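Local atomic coordinates of putative zinc protease (Bordetella pertussis, PDB entry 3IH6), a protein that is probably a zinc-dependent metalloendopeptidase of the M16 family, represented here by a piece that includes part of its inactive domain. Residues 56-61 / 118-123. Numbering follows the deposited sequence.
Sequences SSRLYH and QEELER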
ATOM      1  N   SER E  56     -10.818   5.694  24.475  1.00 15.75           N
ATOM      2  CA  SER E  56     -11.234   4.753  25.537  1.00 16.11           C
ATOM      3  C   SER E  56     -10.097   4.032  26.274  1.00 15.15           C
ATOM      4  O   SER E  56     -10.353   3.388  27.300  1.00 14.70           O
ATOM      5  CB  SER E  56     -12.121   3.662  24.957  1.00 15.57           C
ATOM      6  OG  SER E  56     -13.345   4.202  24.546  1.00 19.93           O
ATOM      7  N   SER E  57      -8.873   4.130  25.755  1.00 14.60           N
ATOM      8  CA  SER E  57      -7.728   3.414  26.316  1.00 14.92           C
ATOM      9  C   SER E  57      -7.403   3.956  27.735  1.00 14.58           C
ATOM     10  O   SER E  57      -7.730   5.087  28.029  1.00 14.98           O
ATOM     11  CB  SER E  57      -6.524   3.603  25.421  1.00 14.86           C
ATOM     12  OG  SER E  57      -6.069   4.949  25.523  1.00 17.59           O
ATOM     13  N   ARG E  58      -6.724   3.177  28.570  1.00 13.94           N
ATOM     14  CA  ARG E  58      -6.494   3.556  29.967  1.00 15.12           C
ATOM     15  C   ARG E  58      -5.616   4.811  30.018  1.00 16.18           C
ATOM     16  O   ARG E  58      -5.953   5.793  30.698  1.00 16.76           O
ATOM     17  CB  ARG E  58      -5.875   2.401  30.784  1.00 15.38           C
ATOM     18  CG  ARG E  58      -6.725   1.105  30.918  1.00 17.07           C
ATOM     19  CD  ARG E  58      -8.099   1.385  31.630  1.00 19.77           C
ATOM     20  NE  ARG E  58      -8.897   0.189  31.951  1.00 18.53           N
ATOM     21  CZ  ARG E  58      -8.746  -0.538  33.061  1.00 18.16           C
ATOM     22  NH1 ARG E  58      -7.809  -0.231  33.956  1.00 18.64           N
ATOM     23  NH2 ARG E  58      -9.496  -1.606  33.266  1.00 16.47           N
ATOM     24  N   LEU E  59      -4.505   4.793  29.283  1.00 16.06           N
ATOM     25  CA  LEU E  59      -3.639   5.958  29.190  1.00 16.20           C
ATOM     26  C   LEU E  59      -4.373   7.225  28.707  1.00 16.22           C
ATOM     27  O   LEU E  59      -4.252   8.300  29.324  1.00 15.88           O
ATOM     28  CB  LEU E  59      -2.385   5.673  28.350  1.00 15.59           C
ATOM     29  CG  LEU E  59      -1.418   4.640  28.961  1.00 17.28           C
ATOM     30  CD1 LEU E  59      -0.284   4.216  27.960  1.00 19.37           C
ATOM     31  CD2 LEU E  59      -0.814   5.181  30.217  1.00 18.77           C
ATOM     32  N   TYR E  60      -5.093   7.108  27.601  1.00 15.14           N
ATOM     33  CA  TYR E  60      -5.731   8.274  27.048  1.00 16.02           C
ATOM     34  C   TYR E  60      -6.633   8.896  28.095  1.00 16.35           C
ATOM     35  O   TYR E  60      -6.533  10.088  28.357  1.00 16.34           O
ATOM     36  CB  TYR E  60      -6.492   7.957  25.756  1.00 15.86           C
ATOM     37  CG  TYR E  60      -7.034   9.190  25.019  1.00 16.54           C
ATOM     38  CD1 TYR E  60      -6.353   9.704  23.909  1.00 17.61           C
ATOM     39  CD2 TYR E  60      -8.251   9.815  25.407  1.00 12.78           C
ATOM     40  CE1 TYR E  60      -6.816  10.832  23.204  1.00 14.52           C
ATOM     41  CE2 TYR E  60      -8.748  10.961  24.687  1.00 16.20           C
ATOM     42  CZ  TYR E  60      -8.012  11.428  23.575  1.00 14.83           C
ATOM     43  OH  TYR E  60      -8.447  12.498  22.857  1.00 22.02           O
ATOM     44  N   HIS E  61      -7.466   8.079  28.727  1.00 16.69           N
ATOM     45  CA  HIS E  61      -8.403   8.595  29.708  1.00 17.86           C
ATOM     46  C   HIS E  61      -7.733   9.244  30.940  1.00 17.68           C
ATOM     47  O   HIS E  61      -8.254  10.207  31.488  1.00 17.01           O
ATOM     48  CB  HIS E  61      -9.350   7.489  30.166  1.00 18.72           C
ATOM     49  CG  HIS E  61     -10.540   8.012  30.886  1.00 20.11           C
ATOM     50  ND1 HIS E  61     -11.597   8.598  30.227  1.00 21.27           N
ATOM     51  CD2 HIS E  61     -10.827   8.083  32.206  1.00 21.58           C
ATOM     52  CE1 HIS E  61     -12.491   8.997  31.111  1.00 20.07           C
ATOM     53  NE2 HIS E  61     -12.042   8.706  32.319  1.00 19.89           N
ATOM     54  N   GLN E 118     -14.115  -7.339  30.152  1.00 16.40           N
ATOM     55  CA  GLN E 118     -14.310  -8.307  29.048  1.00 17.21           C
ATOM     56  C   GLN E 118     -14.349  -7.576  27.721  1.00 17.83           C
ATOM     57  O   GLN E 118     -13.690  -8.001  26.751  1.00 17.71           O
ATOM     58  CB  GLN E 118     -15.605  -9.135  29.224  1.00 17.21           C
ATOM     59  CG  GLN E 118     -15.751 -10.358  28.300  1.00 15.42           C
ATOM     60  CD  GLN E 118     -14.483 -11.195  28.181  1.00 16.05           C
ATOM     61  OE1 GLN E 118     -13.785 -11.455  29.163  1.00 14.90           O
ATOM     62  NE2 GLN E 118     -14.152 -11.584  26.952  1.00 18.52           N
ATOM     63  N   GLU E 119     -15.112  -6.479  27.706  1.00 17.71           N
ATOM     64  CA  GLU E 119     -15.263  -5.585  26.536  1.00 18.37           C
ATOM     65  C   GLU E 119     -13.925  -5.000  26.062  1.00 17.58           C
ATOM     66  O   GLU E 119     -13.685  -4.829  24.855  1.00 17.42           O
ATOM     67  CB  GLU E 119     -16.245  -4.447  26.905  1.00 19.04           C
ATOM     68  CG  GLU E 119     -16.591  -3.468  25.767  1.00 22.32           C
ATOM     69  CD  GLU E 119     -17.576  -2.381  26.204  1.00 26.54           C
ATOM     70  OE1 GLU E 119     -18.237  -2.573  27.244  1.00 27.73           O
ATOM     71  OE2 GLU E 119     -17.698  -1.334  25.518  1.00 27.39           O
ATOM     72  N   GLU E 120     -13.044  -4.688  27.006  1.00 16.74           N
ATOM     73  CA  GLU E 120     -11.722  -4.152  26.632  1.00 16.34           C
ATOM     74  C   GLU E 120     -10.878  -5.188  25.918  1.00 16.03           C
ATOM     75  O   GLU E 120     -10.136  -4.852  24.956  1.00 13.93           O
ATOM     76  CB  GLU E 120     -10.964  -3.638  27.846  1.00 15.45           C
ATOM     77  CG  GLU E 120     -11.428  -2.237  28.194  1.00 15.72           C
ATOM     78  CD  GLU E 120     -10.919  -1.770  29.534  1.00 16.33           C
ATOM     79  OE1 GLU E 120     -10.663  -2.625  30.410  1.00 16.74           O
ATOM     80  OE2 GLU E 120     -10.745  -0.540  29.689  1.00 15.45           O
ATOM     81  N   LEU E 121     -11.010  -6.432  26.393  1.00 15.08           N
ATOM     82  CA  LEU E 121     -10.299  -7.549  25.813  1.00 15.72           C
ATOM     83  C   LEU E 121     -10.841  -7.822  24.422  1.00 15.61           C
ATOM     84  O   LEU E 121     -10.066  -8.109  23.492  1.00 16.86           O
ATOM     85  CB  LEU E 121     -10.382  -8.820  26.667  1.00 15.45           C
ATOM     86  CG  LEU E 121      -9.826 -10.112  26.038  1.00 15.51           C
ATOM     87  CD1 LEU E 121      -8.368  -9.994  25.627  1.00 15.91           C
ATOM     88  CD2 LEU E 121      -9.969 -11.223  27.013  1.00 18.56           C
ATOM     89  N   GLU E 122     -12.153  -7.739  24.265  1.00 15.42           N
ATOM     90  CA  GLU E 122     -12.721  -7.976  22.953  1.00 14.71           C
ATOM     91  C   GLU E 122     -12.289  -6.862  21.993  1.00 14.86           C
ATOM     92  O   GLU E 122     -12.071  -7.130  20.815  1.00 13.10           O
ATOM     93  CB  GLU E 122     -14.243  -8.064  23.004  1.00 15.91           C
ATOM     94  CG  GLU E 122     -14.840  -9.275  23.710  1.00 17.65           C
ATOM     95  CD  GLU E 122     -14.249 -10.598  23.229  1.00 21.29           C
ATOM     96  OE1 GLU E 122     -13.663 -10.667  22.126  1.00 23.25           O
ATOM     97  OE2 GLU E 122     -14.373 -11.594  23.973  1.00 23.47           O
ATOM     98  N   ARG E 123     -12.189  -5.609  22.466  1.00 15.03           N
ATOM     99  CA  ARG E 123     -11.698  -4.543  21.569  1.00 16.44           C
ATOM    100  C   ARG E 123     -10.258  -4.841  21.040  1.00 16.81           C
ATOM    101  O   ARG E 123      -9.985  -4.796  19.829  1.00 16.11           O
ATOM    102  CB  ARG E 123     -11.783  -3.161  22.229  1.00 17.10           C
ATOM    103  CG  ARG E 123     -10.945  -2.101  21.496  1.00 19.11           C
ATOM    104  CD  ARG E 123     -11.147  -0.654  21.977  1.00 16.22           C
ATOM    105  NE  ARG E 123     -10.801  -0.427  23.378  1.00 17.92           N
ATOM    106  CZ  ARG E 123      -9.580  -0.148  23.876  1.00 17.19           C
ATOM    107  NH1 ARG E 123      -8.491  -0.101  23.108  1.00 14.66           N
ATOM    108  NH2 ARG E 123      -9.445   0.068  25.184  1.00 12.94           N
TER
HETATM  109  O   HOH W   1      -9.858   0.895  27.850  1.00 22.54           O
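Arg58 and Glu120 meet side-on in a two-pronged salt bridge, their side chains crossing at about a right angle. Arg58 NE donates to Glu120 OE2 at 3.0 Å, nearly straight and close to the guanidinium plane. The second prong, Arg58 NH2 to Glu120 OE1 at 3.2 Å, is more bent and tilts from that plane. Both carboxylate oxygens are met on their syn sides, yet the two flat groups are turned 34° apart, so the pairing is twisted. The bend at chi2 (-60°) brings the Arg58 guanidinium round to Glu120, whose own chain runs extended beyond CG.

A water extends the link to the backbone. It donates to Ser56 O, 2.6 Å away, and to Glu120 OE2, at a very short and doubtful distance. Arg123 NH2 lies 2.8 Å from this water and approaches Ser57 CA obliquely at 3.9 Å. Arg58 NH1 and Arg123 NH1 also bond to the carbonyl oxygens of Lys114 and Thr49, which helps fix both guanidinium groups.

Ser57 is the N-cap of helix 58-63; its OG accepts from Tyr60 N and also bonds to Thr54 O. The salt bridge and the water tie the start of this helix to the first turns of helix 118-136, within the M16 inactive domain. Helix 39-52 borders both segments, with Leu51 against Arg58 and Ile50 against Glu120, while the intervening chain supplies adjacent antiparallel strands 71-77 and 84-90, then helix 97-109, on which Leu59 packs.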